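Local structure of RNase III inhibitor (5M3I) at residues A[50-55]-A[82-87]; A[27-32]-A[39-44]. The protein is of unknown function here but adopts the macro domain fold, a compact alpha/beta module whose mixed central sheet is packed by helices. One frame throughout, in Å; residues are numbered along the deposited sequence. Where two conformers were deposited one is given.

Contact 1 of 2, residues A[50-55]-A[82-87]; sequences PEMFTA and KHIINF
Met-52 alone carries the helical side of this contact, reaching from 50-55 to Ile-84 and Asn-86 on strand 83-87. The backbones stay well apart, the nearest CA atoms being those of Met-52 and Ile-84 at 8.0 Å, and the long, unbranched methionine chain bridges the gap. With CG anti to the backbone N (chi1 -180°), Met-52 extends off the helix toward the strand, then bends at its next two torsions, bringing the sulfur to Asn-86 and the methyl between Ile-84 and the same amide.

The apolar part is a single touch: the Met-52 methyl CE meets the branch methyl CG2 of Ile-84 at 4.2 Å, the two side chains running at about a right angle.

The polar part is faint. Met-52 SD lies beyond the end of the Asn-86 amide, 3.7 Å from ND2 and almost equally far from OD1. The ND2 hydrogen makes a weak bond to the sulfur, with an N-H...S angle of 147°. Firmer bonds fix the amide's rotation: OD1 accepts from Asn-29, and ND2 also gives to the carbonyl of Phe-71. A buried asparagine is thus satisfied at both ends, and the sulfur, a poor acceptor, adds only a weak third contact.

Within the helix, Pro-50 O receives both Thr-54 N and, at 2.9 Å, Thr-54 OG1, which arrive from opposite faces of the carbonyl plane. Proline suits the first turn, where a missing N-H costs no helical bond.

Strand 83-88 runs parallel to 26-31 and antiparallel to 71-74. Its side chains alternate between the faces of the sheet: Ile-84 and Asn-86 turn to Met-52 of helix 50-61, with Phe-45 of helix 40-48 touching both Met-52 and Ile-84, whereas Ile-85 and Phe-87 meet helix 99-115.

Contact 2 of 2, residues A[27-32]-A[39-44]; sequences LVNTVN and KGIALQ
Asn-29 ND2 hydrogen-bonds Asn-86 OD1 on the neighbouring strand, and this bond holds an amide that also faces Ala-42 of the helix. A chi1 of -176° swings Asn-29 CG to the side across from its backbone N, carrying the group to the helix. The other end, OD1, is buried by the contact and has no hydrogen-bond partner in the model. Its closest neighbour across the contact is Ala-42 CA at 3.3 Å; Ala-42 N, at 3.6 Å from this oxygen, is near but not bonded to it.

The rest is methyl groups set against oxygens, with no hydrogen bond across the segments. Ala-42 CB sits 3.5 Å from the carbonyl O of Thr-30; its small side chain lets the helix come near the strand backbone. Beside it, Ile-41 CG2, placed between its own backbone N and carbonyl carbon, comes within 3.6 Å of Thr-30 OG1, the two beta-branched side chains meeting at about a right angle.

The short axes of strand 27-31 and helix 40-44 approach to 7.3 Å, with 120° between their N-to-C directions. Strand 26-31 lies between strands 120-123 and 83-88 in the sheet, and farther along helix 40-48 Phe-45 packs on Leu-27 and Asn-29.

The two contacts seat successive helices, 40-48 and 50-61, on neighbouring parallel strands of one sheet, their centres about 10 Å apart. In sequence, the helix of each contact follows directly on the other, while strand 26-31 precedes both and strand 83-88 comes after them. Backbone bonds join the strands directly: Phe-87 N lies 2.7 Å from Asn-29 O, and Ile-85 N 2.9 Å from Leu-27 O, both probable hydrogen bonds. The side chains couple too. A single side-chain hydrogen bond ties Asn-29 of contact 2 to Asn-86 of contact 1, and Asn-86 OD1 also packs 3.7 Å from Val-31 CG1. Phe-45, touching residues of both contacts, completes the shared interior of this part of the macro domain.

Contact 1 of 2, residues A[50-55]-A[82-87]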
loop_
_atom_site.group_PDB
_atom_site.type_symbol
_atom_site.label_atom_id
_atom_site.label_comp_id
_atom_site.label_asym_id
_atom_site.label_seq_id
_atom_site.Cartn_x
_atom_site.Cartn_y
_atom_site.Cartn_z
ATOM N N PRO A 50 12.703 0.416 9.566
ATOM C CA PRO A 50 12.564 1.369 10.686
ATOM C C PRO A 50 12.723 2.854 10.314
ATOM O O PRO A 50 12.081 3.724 10.920
ATOM C CB PRO A 50 13.662 0.926 11.661
ATOM C CG PRO A 50 14.658 0.173 10.811
ATOM C CD PRO A 50 13.820 -0.522 9.769
ATOM N N GLU A 51 13.559 3.129 9.317
ATOM C CA GLU A 51 13.790 4.509 8.833
ATOM C C GLU A 51 12.575 5.030 8.123
ATOM O O GLU A 51 12.178 6.179 8.325
ATOM C CB GLU A 51 15.029 4.575 7.920
ATOM C CG GLU A 51 16.304 4.228 8.685
ATOM C CD GLU A 51 17.581 4.590 7.948
ATOM O OE1 GLU A 51 17.977 3.835 7.032
ATOM O OE2 GLU A 51 18.206 5.615 8.312
ATOM N N MET A 52 11.974 4.159 7.317
ATOM C CA MET A 52 10.679 4.423 6.691
ATOM C C MET A 52 9.660 4.802 7.753
ATOM O O MET A 52 8.992 5.844 7.629
ATOM C CB MET A 52 10.203 3.204 5.912
ATOM C CG MET A 52 8.867 3.368 5.209
ATOM S SD MET A 52 7.411 3.098 6.224
ATOM C CE MET A 52 7.454 1.309 6.376
ATOM N N PHE A 53 9.557 4.017 8.829
ATOM C CA PHE A 53 8.578 4.353 9.893
ATOM C C PHE A 53 8.822 5.709 10.516
ATOM O O PHE A 53 7.869 6.460 10.795
ATOM C CB PHE A 53 8.528 3.287 11.003
ATOM C CG PHE A 53 7.682 3.684 12.175
ATOM C CD1 PHE A 53 6.305 3.586 12.115
ATOM C CD2 PHE A 53 8.265 4.191 13.343
ATOM C CE1 PHE A 53 5.514 3.960 13.187
ATOM C CE2 PHE A 53 7.476 4.570 14.433
ATOM C CZ PHE A 53 6.089 4.451 14.354
ATOM N N THR A 54 10.091 5.990 10.808
ATOM C CA THR A 54 10.482 7.253 11.429
ATOM C C THR A 54 10.049 8.388 10.527
ATOM O O THR A 54 9.566 9.400 11.026
ATOM C CB THR A 54 12.008 7.345 11.652
ATOM O OG1 THR A 54 12.453 6.221 12.425
ATOM C CG2 THR A 54 12.399 8.645 12.376
ATOM N N ALA A 55 10.215 8.226 9.211
ATOM C CA ALA A 55 9.807 9.278 8.272
ATOM C C ALA A 55 8.288 9.449 8.254
ATOM O O ALA A 55 7.785 10.570 8.377
ATOM C CB ALA A 55 10.337 8.988 6.887
ATOM N N LYS A 82 12.467 -1.214 -4.108
ATOM C CA LYS A 82 13.029 0.141 -4.073
ATOM C C LYS A 82 12.134 1.135 -3.382
ATOM O O LYS A 82 12.632 2.090 -2.829
ATOM C CB LYS A 82 13.319 0.669 -5.504
ATOM C CG LYS A 82 14.167 -0.243 -6.404
ATOM C CD LYS A 82 15.556 -0.583 -5.842
ATOM C CE LYS A 82 16.358 -1.442 -6.856
ATOM N NZ LYS A 82 15.920 -2.864 -6.839
ATOM N N HIS A 83 10.809 0.916 -3.409
ATOM C CA HIS A 83 9.841 1.849 -2.840
ATOM C C HIS A 83 8.836 1.168 -1.925
ATOM O O HIS A 83 8.346 0.081 -2.223
ATOM C CB HIS A 83 9.043 2.539 -3.940
ATOM C CG HIS A 83 9.891 3.257 -4.937
ATOM N ND1 HIS A 83 10.487 4.472 -4.665
ATOM C CD2 HIS A 83 10.251 2.932 -6.197
ATOM C CE1 HIS A 83 11.184 4.859 -5.712
ATOM N NE2 HIS A 83 11.049 3.945 -6.655
ATOM N N ILE A 84 8.517 1.839 -0.830
ATOM C CA ILE A 84 7.393 1.495 -0.007
ATOM C C ILE A 84 6.355 2.564 -0.222
ATOM O O ILE A 84 6.609 3.748 0.038
ATOM C CB ILE A 84 7.739 1.484 1.514
ATOM C CG1 ILE A 84 9.014 0.698 1.796
ATOM C CG2 ILE A 84 6.550 0.957 2.316
ATOM C CD1 ILE A 84 9.009 -0.697 1.245
ATOM N N ILE A 85 5.176 2.150 -0.679
ATOM C CA ILE A 85 4.051 3.046 -0.908
ATOM C C ILE A 85 3.073 2.818 0.229
ATOM O O ILE A 85 2.389 1.796 0.294
ATOM C CB ILE A 85 3.398 2.763 -2.243
ATOM C CG1 ILE A 85 4.444 2.845 -3.358
ATOM C CG2 ILE A 85 2.270 3.750 -2.486
ATOM C CD1 ILE A 85 3.958 2.364 -4.711
ATOM N N ASN A 86 3.027 3.772 1.153
ATOM C CA ASN A 86 2.133 3.691 2.291
ATOM C C ASN A 86 0.804 4.265 1.884
ATOM O O ASN A 86 0.687 5.451 1.634
ATOM C CB ASN A 86 2.704 4.447 3.470
ATOM C CG ASN A 86 3.979 3.810 3.987
ATOM O OD1 ASN A 86 3.933 2.795 4.678
ATOM N ND2 ASN A 86 5.126 4.431 3.699
ATOM N N PHE A 87 -0.202 3.402 1.825
ATOM C CA PHE A 87 -1.556 3.733 1.334
ATOM C C PHE A 87 -2.451 3.935 2.547
ATOM O O PHE A 87 -2.681 2.995 3.307
ATOM C CB PHE A 87 -2.022 2.527 0.525
ATOM C CG PHE A 87 -3.271 2.703 -0.228
ATOM C CD1 PHE A 87 -4.436 3.089 0.412
ATOM C CD2 PHE A 87 -3.295 2.464 -1.574
ATOM C CE1 PHE A 87 -5.586 3.246 -0.299
ATOM C CE2 PHE A 87 -4.432 2.675 -2.302
ATOM C CZ PHE A 87 -5.599 3.020 -1.646
#

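Contact 2 of 2, residues A[27-32]-A[39-44]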
loop_
_atom_site.group_PDB
_atom_site.type_symbol
_atom_site.label_atom_id
_atom_site.label_comp_id
_atom_site.label_asym_id
_atom_site.label_seq_id
_atom_site.Cartn_x
_atom_site.Cartn_y
_atom_site.Cartn_z
ATOM N N LEU A 27 6.424 -2.137 -2.812
ATOM C CA LEU A 27 5.473 -2.808 -1.932
ATOM C C LEU A 27 4.509 -1.782 -1.420
ATOM O O LEU A 27 4.935 -0.691 -1.052
ATOM C CB LEU A 27 6.199 -3.424 -0.750
ATOM C CG LEU A 27 7.360 -4.362 -1.045
ATOM C CD1 LEU A 27 7.986 -4.790 0.272
ATOM C CD2 LEU A 27 6.874 -5.571 -1.805
ATOM N N VAL A 28 3.221 -2.125 -1.375
ATOM C CA VAL A 28 2.216 -1.293 -0.725
ATOM C C VAL A 28 1.915 -1.734 0.723
ATOM O O VAL A 28 1.731 -2.912 1.026
ATOM C CB VAL A 28 0.927 -1.279 -1.511
ATOM C CG1 VAL A 28 -0.115 -0.406 -0.813
ATOM C CG2 VAL A 28 1.171 -0.801 -2.931
ATOM N N ASN A 29 1.931 -0.764 1.618
ATOM C CA ASN A 29 1.607 -0.928 3.014
ATOM C C ASN A 29 0.278 -0.170 3.273
ATOM O O ASN A 29 -0.040 0.762 2.548
ATOM C CB ASN A 29 2.746 -0.336 3.838
ATOM C CG ASN A 29 2.578 -0.527 5.338
ATOM O OD1 ASN A 29 1.834 -1.386 5.798
ATOM N ND2 ASN A 29 3.254 0.315 6.105
ATOM N N THR A 30 -0.516 -0.629 4.238
ATOM C CA THR A 30 -1.780 0.015 4.605
ATOM C C THR A 30 -1.557 0.704 5.922
ATOM O O THR A 30 -1.103 0.062 6.887
ATOM C CB THR A 30 -2.945 -0.991 4.770
ATOM O OG1 THR A 30 -2.544 -2.112 5.558
ATOM C CG2 THR A 30 -3.340 -1.516 3.410
ATOM N N VAL A 31 -1.868 1.995 5.967
ATOM C CA VAL A 31 -1.587 2.805 7.145
ATOM C C VAL A 31 -2.759 3.678 7.553
ATOM O O VAL A 31 -3.705 3.894 6.786
ATOM C CB VAL A 31 -0.373 3.745 6.939
ATOM C CG1 VAL A 31 0.858 2.936 6.643
ATOM C CG2 VAL A 31 -0.610 4.769 5.839
ATOM N N ASN A 32 -2.667 4.135 8.803
ATOM C CA ASN A 32 -3.480 5.186 9.334
ATOM C C ASN A 32 -2.708 6.517 9.252
ATOM O O ASN A 32 -1.514 6.512 8.949
ATOM C CB ASN A 32 -3.885 4.886 10.794
ATOM C CG ASN A 32 -2.709 4.729 11.725
ATOM O OD1 ASN A 32 -1.961 5.685 12.007
ATOM N ND2 ASN A 32 -2.516 3.489 12.221
ATOM N N LYS A 39 -0.122 -3.060 14.434
ATOM C CA LYS A 39 -0.479 -4.459 14.180
ATOM C C LYS A 39 -0.542 -4.745 12.682
ATOM O O LYS A 39 -0.417 -3.849 11.864
ATOM C CB LYS A 39 -1.807 -4.810 14.882
ATOM C CG LYS A 39 -3.002 -4.059 14.319
ATOM C CD LYS A 39 -4.321 -4.461 14.958
ATOM C CE LYS A 39 -5.434 -3.549 14.429
ATOM N NZ LYS A 39 -6.802 -4.009 14.804
ATOM N N GLY A 40 -0.760 -6.011 12.358
ATOM C CA GLY A 40 -0.993 -6.456 11.010
ATOM C C GLY A 40 0.217 -6.192 10.140
ATOM O O GLY A 40 1.362 -6.193 10.609
ATOM N N ILE A 41 -0.039 -5.990 8.872
ATOM C CA ILE A 41 1.053 -5.912 7.897
ATOM C C ILE A 41 1.901 -4.656 8.131
ATOM O O ILE A 41 3.094 -4.685 7.992
ATOM C CB ILE A 41 0.523 -6.051 6.455
ATOM C CG1 ILE A 41 1.663 -6.439 5.524
ATOM C CG2 ILE A 41 -0.169 -4.773 5.994
ATOM C CD1 ILE A 41 1.186 -6.991 4.190
ATOM N N ALA A 42 1.279 -3.591 8.594
ATOM C CA ALA A 42 2.003 -2.358 8.958
ATOM C C ALA A 42 3.063 -2.591 10.033
ATOM O O ALA A 42 4.183 -2.083 9.927
ATOM C CB ALA A 42 1.045 -1.265 9.382
ATOM N N LEU A 43 2.745 -3.415 11.029
ATOM C CA LEU A 43 3.755 -3.776 12.030
ATOM C C LEU A 43 4.950 -4.433 11.359
ATOM O O LEU A 43 6.094 -4.114 11.685
ATOM C CB LEU A 43 3.189 -4.691 13.112
ATOM C CG LEU A 43 4.156 -5.122 14.236
ATOM C CD1 LEU A 43 4.761 -3.924 14.977
ATOM C CD2 LEU A 43 3.415 -6.031 15.216
ATOM N N GLN A 44 4.698 -5.366 10.436
ATOM C CA GLN A 44 5.794 -6.058 9.749
ATOM C C GLN A 44 6.626 -5.059 8.951
ATOM O O GLN A 44 7.837 -5.126 8.946
ATOM C CB GLN A 44 5.258 -7.182 8.864
ATOM C CG GLN A 44 4.631 -8.310 9.706
ATOM C CD GLN A 44 5.609 -8.911 10.729
ATOM O OE1 GLN A 44 6.503 -9.665 10.365
ATOM N NE2 GLN A 44 5.448 -8.577 12.003
#